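Side-chain contacts in hydrolase, HAD superfamily, subfamily III A (Legionella pneumophila, PDB 3N1U), which probably hydrolyses 3-deoxy-D-manno-octulosonate 8-phosphate to KDO and inorganic phosphate, a step of lipopolysaccharide biosynthesis: residues I7-N10 and E11-K15; H78-Q82 and L83-H87; L123-I126 and Q127-G130; L175-T178 and G179-K182. One frame throughout, in Å; residues are numbered along the deposited sequence.

Contact 1 of 4, residues I7-N10 and E11-K15; sequences IEMN and ELLEK
Ile7 and Glu11 meet one helical turn apart. The branch methyl CG2 of Ile7 touches the carboxylate of Glu11, with Ile7 CG2 3.3 Å from Glu11 OE2. The two side chains cross at a slant, and this is a methyl against an oxygen, not a polar bond. Glu11 reaches the methyl because its chain runs extended beyond CG (chi2 166°). A second meeting is apolar. Met9 CE, the terminal methyl of this selenomethionine, lies 4.1 Å from Leu12 CD2. The Met9 chain leaves with CG opposite the backbone N (chi1 180°) and then bends at its next two torsions, which swings CE round to Leu12. Met9 SE is also 4.3 Å from Leu13 CG, so Met9 rests loosely on two leucines.

Backbone bonds set the spacing of these side chains. Glu11 N donates to Ile7 O at 2.8 Å, and Glu14 N donates to Asn10 O at 2.8 Å. The bonds from Leu12 N to Glu8 O and from Leu13 N to Met9 O fill the ladder between them. All four are i to i+4 bonds of a regular alpha helix.

The contact lies on the surface of helix 3-17, with most of its residues exposed. Leu12 and Leu13 form the inward side. Both pack on Leu165 of helix 158-169, and Leu13 also meets Ala169. Lys15 reaches across to bond Gly130 O, just before strand 131-134.

Contact 2 of 4, residues H78-Q82 and L83-H87; sequences HRMEQ and LGITH
Helix 74-83 ends here in a Schellman motif: Ile85 N donates to Met80 O at 3.0 Å, Gly84 has a positive phi of 67°, and Gly84 N donates to Glu81 O. The latter bond, 3.2 Å from Gly84 N to Glu81 O, reaches the oxygen from above its carbonyl plane. Leu83, at the helix end, lies over one face of the guanidinium of Arg79, one turn earlier. Leu83 CD1 sits 3.8 Å from Arg79 NE, shifted toward the rim of the group. The Arg79 chain bends at chi2 (66°), which brings the guanidinium under Leu83, the two crossing at a slant. Gln82 meets the same group at its edge. Arg79 NH1 donates to Gln82 OE1 at 2.8 Å, close to the guanidinium plane. Ile85, beyond the helix end, puts CG2 3.8 Å from Met80 SE.

Leu83 and Ile85 also pack on Leu55 of helix 49-60, while Met80 meets Ile67 of strand 64-68. Arg79 packs on Leu35 of the second subunit, and Gln82 on Ile37 of that subunit. The buried guanidinium thus has an apolar face and a polar edge. The hydrogen bond to the Gln82 side-chain amide would limit its rotation and share some of its charge, without neutralising it.

Contact 3 of 4, residues L123-I126 and Q127-G130; sequences LPLI and QQVG
Leu125 O is gripped by two backbone N-H groups at the end of helix 123-128. Val129 N donates to it at 3.1 Å, nearly in line with the carbonyl bond. Gln128 N gives a second, weak bond to Leu125 O and another weak one to Pro124 O. Gln127 N bonds Leu123 O. Val129 then leaves helical geometry with a psi of 171°. A water lies between Ile126 O and Val129 O. The water donates to Ile126 O at 2.6 Å and to Val129 O at 2.8 Å, though more acceptors are in reach than it has protons.

Both methyls of Val129 press on the gripped carbonyl. Val129 CG1 and CG2 each lie 3.4 Å from Leu125 O, so the oxygen has an apolar cover beside its N-H partners. Gln127 turns back along the helix. Its CG stands opposite the carbonyl carbon (chi1 -61°), which lays Gln127 CG 3.2 Å from Leu123 O. Further out, Gln127 OE1 passes Leu123 CD2 at 4.0 Å. Gln128 OE1 makes a similar loose crossing with Leu125 CD2.

Leu125, Ile126 and Val129 all pack on Tyr115 of strand 113-117. Leu123 and Gln127 meet Phe145 of helix 140-145. The side chain of Gln127 is about 5 Å from a bound calcium ion. Separately, the side chain of Ile126 is about 7 Å from that of Asp118, a ligand of calcium in the metal site with Asp25 and Asp27. This short helix joins strands 113-117 and 131-134 in a beta-alpha-beta unit of the Rossmann-like HAD fold.

Contact 4 of 4, residues L175-T178 and G179-K182; sequences LAIT and GYLK
The Tyr180 ring meets Ile177 at an oblique angle. Ile177 CD1 lies 4.0 Å from Tyr180 CD2. Beyond the two segments, the Tyr180 side chain packs on Met53, Lys56 and Leu57 of helix 49-60, and on Val93 of the second subunit. The same Ile177 methyl also touches Leu181, with Ile177 CD1 3.9 Å from Leu181 CG. Ile177 and Leu181 lie side by side and point the same way. In Ile177, CG1 is opposite the backbone N (chi1 -171°) and chi2 is bent, which carries CD1 forward to both partners.

Thr178 and Lys182 form a second side-by-side pair. The Lys182 chain is extended beyond CG and runs past the Thr178 methyl, with Lys182 CE 4.0 Å from Thr178 CG2. Lower down, Lys182 CG comes within 3.1 Å of Thr178 O. Thr178 OG1 bonds Glu174 O, one turn earlier.

Backbone bonds hold the last turns together. Tyr180 N donates to Ala176 O at 2.8 Å, and the bond is almost straight, with an N-H...O angle of 173°. Gly179 N bonds Leu175 O at 2.8 Å, and Leu181 N bonds Ile177 O.

Ile177 packs on Leu120 of the second subunit, and Leu181 on Pro121 of that subunit. Between the two segments the side chains meet mainly through carbon atoms, by van der Waals contact; the hydrogen bonds across it are of the backbone. The apolar side continues into the subunit interface.

The four contacts follow one another along the chain, each within one local stretch. Contact 1 lies on helix 3-17, contact 2 at the end of helix 74-83, contact 3 on helix 123-128 and contact 4 on the C-terminal helix 173-181. Contacts 1 and 3 are about 17 Å apart between centres, and touch through Lys15 and Gly130. Contacts 2 and 4 are about 19 Å apart between centres; both pack on helix 49-60 and on the second subunit. Contacts 1 and 2, about 31 Å apart between centres, lie on opposite sides of the chain's centre. Contacts 1 and 3 are linked within one subunit; contacts 2 and 4 take part in the packing between subunits of the tetramer.

Contact 1 of 4, residues I7-N10 and E11-K15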
loop_
_atom_site.group_PDB
_atom_site.type_symbol
_atom_site.label_atom_id
_atom_site.label_comp_id
_atom_site.label_asym_id
_atom_site.label_seq_id
_atom_site.Cartn_x
_atom_site.Cartn_y
_atom_site.Cartn_z
ATOM N N ILE A 7 25.199 -25.970 2.893
ATOM C CA ILE A 7 26.048 -25.452 3.988
ATOM C C ILE A 7 25.457 -24.192 4.643
ATOM O O ILE A 7 25.278 -24.121 5.873
ATOM C CB ILE A 7 27.492 -25.128 3.499
ATOM C CG1 ILE A 7 28.158 -26.369 2.869
ATOM C CG2 ILE A 7 28.327 -24.499 4.633
ATOM C CD1 ILE A 7 28.693 -27.384 3.833
ATOM N N GLU A 8 25.153 -23.199 3.808
ATOM C CA GLU A 8 24.624 -21.935 4.289
ATOM C C GLU A 8 23.271 -22.130 4.973
ATOM O O GLU A 8 23.026 -21.548 6.018
ATOM C CB GLU A 8 24.538 -20.913 3.142
ATOM C CG GLU A 8 25.934 -20.523 2.597
ATOM C CD GLU A 8 25.912 -19.512 1.443
ATOM O OE1 GLU A 8 24.945 -18.705 1.325
ATOM O OE2 GLU A 8 26.885 -19.529 0.653
HETATM N N MSE A 9 22.402 -22.954 4.377
HETATM C CA MSE A 9 21.124 -23.278 5.001
HETATM C C MSE A 9 21.349 -23.952 6.383
HETATM O O MSE A 9 20.680 -23.607 7.359
HETATM C CB MSE A 9 20.219 -24.122 4.070
HETATM C CG MSE A 9 18.848 -24.503 4.651
HETATM SE SE MSE A 9 17.828 -22.951 5.336
HETATM C CE MSE A 9 18.238 -21.679 3.863
ATOM N N ASN A 10 22.317 -24.852 6.469
ATOM C CA ASN A 10 22.623 -25.472 7.763
ATOM C C ASN A 10 23.180 -24.502 8.791
ATOM O O ASN A 10 22.806 -24.561 9.965
ATOM C CB ASN A 10 23.557 -26.633 7.603
ATOM C CG ASN A 10 22.862 -27.922 7.794
ATOM O OD1 ASN A 10 21.977 -28.270 7.020
ATOM N ND2 ASN A 10 23.240 -28.651 8.837
ATOM N N GLU A 11 24.060 -23.606 8.344
ATOM C CA GLU A 11 24.642 -22.615 9.260
ATOM C C GLU A 11 23.560 -21.676 9.792
ATOM O O GLU A 11 23.581 -21.292 10.950
ATOM C CB GLU A 11 25.753 -21.820 8.571
ATOM C CG GLU A 11 27.094 -22.624 8.540
ATOM C CD GLU A 11 28.156 -22.039 7.578
ATOM O OE1 GLU A 11 27.954 -20.926 7.079
ATOM O OE2 GLU A 11 29.185 -22.711 7.314
ATOM N N LEU A 12 22.590 -21.347 8.946
ATOM C CA LEU A 12 21.477 -20.500 9.370
ATOM C C LEU A 12 20.595 -21.248 10.383
ATOM O O LEU A 12 20.215 -20.695 11.430
ATOM C CB LEU A 12 20.667 -20.052 8.128
ATOM C CG LEU A 12 19.329 -19.371 8.423
ATOM C CD1 LEU A 12 19.481 -17.976 9.068
ATOM C CD2 LEU A 12 18.472 -19.272 7.148
ATOM N N LEU A 13 20.267 -22.499 10.079
ATOM C CA LEU A 13 19.503 -23.342 10.989
ATOM C C LEU A 13 20.197 -23.517 12.358
ATOM O O LEU A 13 19.520 -23.481 13.394
ATOM C CB LEU A 13 19.215 -24.745 10.367
ATOM C CG LEU A 13 18.161 -24.717 9.232
ATOM C CD1 LEU A 13 17.859 -26.134 8.688
ATOM C CD2 LEU A 13 16.841 -23.989 9.589
ATOM N N GLU A 14 21.517 -23.719 12.352
ATOM C CA GLU A 14 22.268 -23.789 13.617
ATOM C C GLU A 14 22.191 -22.489 14.451
ATOM O O GLU A 14 22.122 -22.552 15.682
ATOM C CB GLU A 14 23.728 -24.193 13.387
ATOM C CG GLU A 14 23.887 -25.629 12.855
ATOM C CD GLU A 14 23.281 -26.703 13.784
ATOM O OE1 GLU A 14 23.587 -26.693 15.004
ATOM O OE2 GLU A 14 22.517 -27.565 13.293
ATOM N N LYS A 15 22.250 -21.328 13.810
ATOM C CA LYS A 15 21.974 -20.064 14.529
ATOM C C LYS A 15 20.567 -20.013 15.145
ATOM O O LYS A 15 20.392 -19.634 16.315
ATOM C CB LYS A 15 22.215 -18.834 13.653
ATOM C CG LYS A 15 23.641 -18.693 13.082
ATOM C CD LYS A 15 23.679 -17.502 12.122
ATOM C CE LYS A 15 25.104 -17.085 11.843
ATOM N NZ LYS A 15 25.566 -16.166 12.949
#

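Contact 2 of 4, residues H78-Q82 and L83-H87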
loop_
_atom_site.group_PDB
_atom_site.type_symbol
_atom_site.label_atom_id
_atom_site.label_comp_id
_atom_site.label_asym_id
_atom_site.label_seq_id
_atom_site.Cartn_x
_atom_site.Cartn_y
_atom_site.Cartn_z
ATOM N N HIS A 78 0.058 0.658 22.700
ATOM C CA HIS A 78 -1.208 -0.041 22.393
ATOM C C HIS A 78 -0.965 -1.345 21.692
ATOM O O HIS A 78 -1.568 -2.359 22.037
ATOM C CB HIS A 78 -2.156 0.821 21.561
ATOM C CG HIS A 78 -2.737 1.963 22.327
ATOM N ND1 HIS A 78 -2.493 3.285 22.005
ATOM C CD2 HIS A 78 -3.556 1.979 23.402
ATOM C CE1 HIS A 78 -3.143 4.066 22.854
ATOM N NE2 HIS A 78 -3.789 3.300 23.714
ATOM N N ARG A 79 -0.058 -1.338 20.728
ATOM C CA ARG A 79 0.277 -2.595 20.040
ATOM C C ARG A 79 0.949 -3.634 20.944
ATOM O O ARG A 79 0.643 -4.831 20.876
ATOM C CB ARG A 79 1.127 -2.331 18.790
ATOM C CG ARG A 79 1.438 -3.609 17.966
ATOM C CD ARG A 79 0.152 -4.220 17.326
ATOM N NE ARG A 79 0.446 -5.311 16.383
ATOM C CZ ARG A 79 -0.410 -6.314 16.137
ATOM N NH1 ARG A 79 -1.597 -6.374 16.778
ATOM N NH2 ARG A 79 -0.076 -7.273 15.298
HETATM N N MSE A 80 1.885 -3.196 21.791
HETATM C CA MSE A 80 2.539 -4.142 22.668
HETATM C C MSE A 80 1.543 -4.777 23.628
HETATM O O MSE A 80 1.653 -5.964 23.922
HETATM C CB MSE A 80 3.635 -3.455 23.485
HETATM C CG MSE A 80 4.718 -2.830 22.679
HETATM SE SE MSE A 80 5.814 -4.128 21.694
HETATM C CE MSE A 80 4.788 -4.046 19.978
ATOM N N GLU A 81 0.634 -3.963 24.160
ATOM C CA GLU A 81 -0.436 -4.459 25.055
ATOM C C GLU A 81 -1.328 -5.484 24.338
ATOM O O GLU A 81 -1.664 -6.509 24.916
ATOM C CB GLU A 81 -1.293 -3.305 25.581
ATOM C CG GLU A 81 -2.477 -3.818 26.443
ATOM C CD GLU A 81 -3.407 -2.713 26.962
ATOM O OE1 GLU A 81 -3.939 -2.911 28.074
ATOM O OE2 GLU A 81 -3.619 -1.671 26.272
ATOM N N GLN A 82 -1.668 -5.219 23.065
ATOM C CA GLN A 82 -2.479 -6.139 22.241
ATOM C C GLN A 82 -1.808 -7.478 22.136
ATOM O O GLN A 82 -2.482 -8.513 22.241
ATOM C CB GLN A 82 -2.677 -5.642 20.780
ATOM C CG GLN A 82 -3.767 -4.629 20.601
ATOM C CD GLN A 82 -4.020 -4.265 19.133
ATOM O OE1 GLN A 82 -3.216 -4.560 18.226
ATOM N NE2 GLN A 82 -5.149 -3.591 18.901
ATOM N N LEU A 83 -0.498 -7.460 21.903
ATOM C CA LEU A 83 0.259 -8.697 21.716
ATOM C C LEU A 83 0.752 -9.369 23.010
ATOM O O LEU A 83 1.274 -10.480 22.975
ATOM C CB LEU A 83 1.428 -8.442 20.772
ATOM C CG LEU A 83 1.020 -8.128 19.330
ATOM C CD1 LEU A 83 2.276 -7.897 18.485
ATOM C CD2 LEU A 83 0.100 -9.207 18.731
ATOM N N GLY A 84 0.544 -8.710 24.146
ATOM C CA GLY A 84 1.042 -9.226 25.455
ATOM C C GLY A 84 2.553 -9.230 25.576
ATOM O O GLY A 84 3.152 -10.032 26.332
ATOM N N ILE A 85 3.189 -8.296 24.880
ATOM C CA ILE A 85 4.651 -8.182 24.930
ATOM C C ILE A 85 5.036 -7.240 26.048
ATOM O O ILE A 85 4.725 -6.045 25.953
ATOM C CB ILE A 85 5.211 -7.609 23.594
ATOM C CG1 ILE A 85 5.070 -8.706 22.522
ATOM C CG2 ILE A 85 6.686 -7.184 23.779
ATOM C CD1 ILE A 85 5.131 -8.274 21.092
ATOM N N THR A 86 5.730 -7.749 27.068
ATOM C CA THR A 86 6.109 -6.897 28.211
ATOM C C THR A 86 7.543 -6.334 28.151
ATOM O O THR A 86 7.808 -5.278 28.722
ATOM C CB THR A 86 5.900 -7.595 29.549
ATOM O OG1 THR A 86 6.786 -8.701 29.625
ATOM C CG2 THR A 86 4.446 -8.085 29.672
ATOM N N HIS A 87 8.455 -7.024 27.465
ATOM C CA HIS A 87 9.829 -6.541 27.382
ATOM C C HIS A 87 9.955 -5.573 26.227
ATOM O O HIS A 87 10.162 -6.001 25.084
ATOM C CB HIS A 87 10.775 -7.715 27.170
ATOM C CG HIS A 87 10.817 -8.657 28.329
ATOM N ND1 HIS A 87 11.529 -8.395 29.478
ATOM C CD2 HIS A 87 10.207 -9.847 28.527
ATOM C CE1 HIS A 87 11.374 -9.394 30.332
ATOM N NE2 HIS A 87 10.582 -10.293 29.776
#

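Contact 3 of 4, residues L123-I126 and Q127-G130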
loop_
_atom_site.group_PDB
_atom_site.type_symbol
_atom_site.label_atom_id
_atom_site.label_comp_id
_atom_site.label_asym_id
_atom_site.label_seq_id
_atom_site.Cartn_x
_atom_site.Cartn_y
_atom_site.Cartn_z
ATOM N N LEU A 123 22.160 -1.758 13.275
ATOM C CA LEU A 123 23.368 -2.476 12.833
ATOM C C LEU A 123 24.242 -3.114 13.946
ATOM O O LEU A 123 24.613 -4.278 13.836
ATOM C CB LEU A 123 24.264 -1.537 12.000
ATOM C CG LEU A 123 24.256 -1.791 10.508
ATOM C CD1 LEU A 123 25.278 -0.779 9.948
ATOM C CD2 LEU A 123 24.722 -3.262 10.305
ATOM N N PRO A 124 24.576 -2.360 15.006
ATOM C CA PRO A 124 25.418 -2.993 16.047
ATOM C C PRO A 124 24.725 -4.167 16.742
ATOM O O PRO A 124 25.413 -5.091 17.157
ATOM C CB PRO A 124 25.633 -1.866 17.062
ATOM C CG PRO A 124 25.393 -0.563 16.260
ATOM C CD PRO A 124 24.339 -0.923 15.276
ATOM N N LEU A 125 23.394 -4.107 16.908
ATOM C CA LEU A 125 22.659 -5.225 17.471
ATOM C C LEU A 125 22.590 -6.408 16.504
ATOM O O LEU A 125 22.822 -7.561 16.885
ATOM C CB LEU A 125 21.274 -4.781 17.967
ATOM C CG LEU A 125 21.361 -3.727 19.096
ATOM C CD1 LEU A 125 19.985 -3.663 19.723
ATOM C CD2 LEU A 125 22.389 -4.120 20.146
ATOM N N ILE A 126 22.331 -6.123 15.238
ATOM C CA ILE A 126 22.304 -7.155 14.228
ATOM C C ILE A 126 23.660 -7.927 14.160
ATOM O O ILE A 126 23.681 -9.142 14.027
ATOM C CB ILE A 126 21.937 -6.527 12.891
ATOM C CG1 ILE A 126 20.418 -6.334 12.846
ATOM C CG2 ILE A 126 22.340 -7.445 11.718
ATOM C CD1 ILE A 126 19.984 -5.536 11.624
ATOM N N GLN A 127 24.768 -7.209 14.274
ATOM C CA GLN A 127 26.111 -7.837 14.250
ATOM C C GLN A 127 26.466 -8.572 15.543
ATOM O O GLN A 127 27.218 -9.578 15.518
ATOM C CB GLN A 127 27.160 -6.780 13.921
ATOM C CG GLN A 127 26.896 -6.184 12.554
ATOM C CD GLN A 127 28.001 -5.241 12.061
ATOM O OE1 GLN A 127 28.064 -4.068 12.443
ATOM N NE2 GLN A 127 28.838 -5.746 11.161
ATOM N N GLN A 128 25.916 -8.114 16.668
ATOM C CA GLN A 128 26.284 -8.708 17.979
ATOM C C GLN A 128 25.555 -10.006 18.329
ATOM O O GLN A 128 26.141 -10.907 18.915
ATOM C CB GLN A 128 26.014 -7.693 19.097
ATOM C CG GLN A 128 26.719 -8.035 20.400
ATOM C CD GLN A 128 26.619 -6.880 21.368
ATOM O OE1 GLN A 128 25.915 -5.885 21.103
ATOM N NE2 GLN A 128 27.269 -7.014 22.496
ATOM N N VAL A 129 24.268 -10.111 17.974
ATOM C CA VAL A 129 23.415 -11.251 18.400
ATOM C C VAL A 129 23.678 -12.494 17.586
ATOM O O VAL A 129 24.394 -12.434 16.576
ATOM C CB VAL A 129 21.894 -10.900 18.314
ATOM C CG1 VAL A 129 21.574 -9.681 19.236
ATOM C CG2 VAL A 129 21.457 -10.624 16.856
ATOM N N GLY A 130 23.106 -13.623 17.996
ATOM C CA GLY A 130 23.367 -14.890 17.302
ATOM C C GLY A 130 22.795 -14.892 15.893
ATOM O O GLY A 130 23.399 -15.435 14.950
HETATM O O HOH W 1 25.224 -11.236 14.178
#

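Contact 4 of 4, residues L175-T178 and G179-K182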
loop_
_atom_site.group_PDB
_atom_site.type_symbol
_atom_site.label_atom_id
_atom_site.label_comp_id
_atom_site.label_asym_id
_atom_site.label_seq_id
_atom_site.Cartn_x
_atom_site.Cartn_y
_atom_site.Cartn_z
ATOM N N LEU A 175 4.096 -27.652 18.500
ATOM C CA LEU A 175 3.961 -27.157 19.897
ATOM C C LEU A 175 3.342 -25.759 19.982
ATOM O O LEU A 175 2.372 -25.539 20.729
ATOM C CB LEU A 175 5.320 -27.155 20.661
ATOM C CG LEU A 175 5.682 -28.247 21.670
ATOM C CD1 LEU A 175 5.732 -29.620 21.022
ATOM C CD2 LEU A 175 7.004 -27.934 22.377
ATOM N N ALA A 176 3.892 -24.831 19.184
ATOM C CA ALA A 176 3.455 -23.435 19.145
ATOM C C ALA A 176 1.984 -23.294 18.739
ATOM O O ALA A 176 1.208 -22.648 19.464
ATOM C CB ALA A 176 4.340 -22.599 18.212
ATOM N N ILE A 177 1.586 -23.891 17.617
ATOM C CA ILE A 177 0.182 -23.700 17.165
ATOM C C ILE A 177 -0.782 -24.395 18.095
ATOM O O ILE A 177 -1.910 -23.909 18.326
ATOM C CB ILE A 177 -0.024 -24.054 15.649
ATOM C CG1 ILE A 177 -1.415 -23.644 15.107
ATOM C CG2 ILE A 177 0.179 -25.578 15.407
ATOM C CD1 ILE A 177 -1.820 -22.154 15.310
ATOM N N THR A 178 -0.350 -25.550 18.613
ATOM C CA THR A 178 -1.185 -26.306 19.543
ATOM C C THR A 178 -1.416 -25.443 20.779
ATOM O O THR A 178 -2.563 -25.186 21.129
ATOM C CB THR A 178 -0.625 -27.738 19.809
ATOM O OG1 THR A 178 -0.671 -28.471 18.562
ATOM C CG2 THR A 178 -1.507 -28.456 20.808
ATOM N N GLY A 179 -0.332 -24.980 21.378
ATOM C CA GLY A 179 -0.351 -24.097 22.545
ATOM C C GLY A 179 -1.113 -22.798 22.358
ATOM O O GLY A 179 -1.962 -22.462 23.195
ATOM N N TYR A 180 -0.870 -22.091 21.244
ATOM C CA TYR A 180 -1.714 -20.951 20.881
ATOM C C TYR A 180 -3.215 -21.261 20.841
ATOM O O TYR A 180 -4.009 -20.482 21.374
ATOM C CB TYR A 180 -1.296 -20.346 19.525
ATOM C CG TYR A 180 -2.269 -19.321 18.994
ATOM C CD1 TYR A 180 -2.205 -17.984 19.395
ATOM C CD2 TYR A 180 -3.258 -19.697 18.088
ATOM C CE1 TYR A 180 -3.128 -17.027 18.882
ATOM C CE2 TYR A 180 -4.164 -18.766 17.564
ATOM C CZ TYR A 180 -4.099 -17.440 17.973
ATOM O OH TYR A 180 -5.029 -16.553 17.442
ATOM N N LEU A 181 -3.594 -22.339 20.155
ATOM C CA LEU A 181 -5.016 -22.629 19.864
ATOM C C LEU A 181 -5.791 -23.028 21.107
ATOM O O LEU A 181 -7.012 -23.099 21.071
ATOM C CB LEU A 181 -5.209 -23.686 18.751
ATOM C CG LEU A 181 -5.007 -23.267 17.279
ATOM C CD1 LEU A 181 -4.955 -24.493 16.366
ATOM C CD2 LEU A 181 -6.052 -22.289 16.766
ATOM N N LYS A 182 -5.062 -23.252 22.191
ATOM C CA LYS A 182 -5.615 -23.678 23.462
ATOM C C LYS A 182 -5.633 -22.543 24.495
ATOM O O LYS A 182 -5.617 -22.796 25.695
ATOM C CB LYS A 182 -4.806 -24.858 23.987
ATOM C CG LYS A 182 -4.775 -26.059 23.059
ATOM C CD LYS A 182 -4.092 -27.238 23.765
ATOM C CE LYS A 182 -4.630 -28.584 23.279
ATOM N NZ LYS A 182 -3.900 -29.718 23.916
#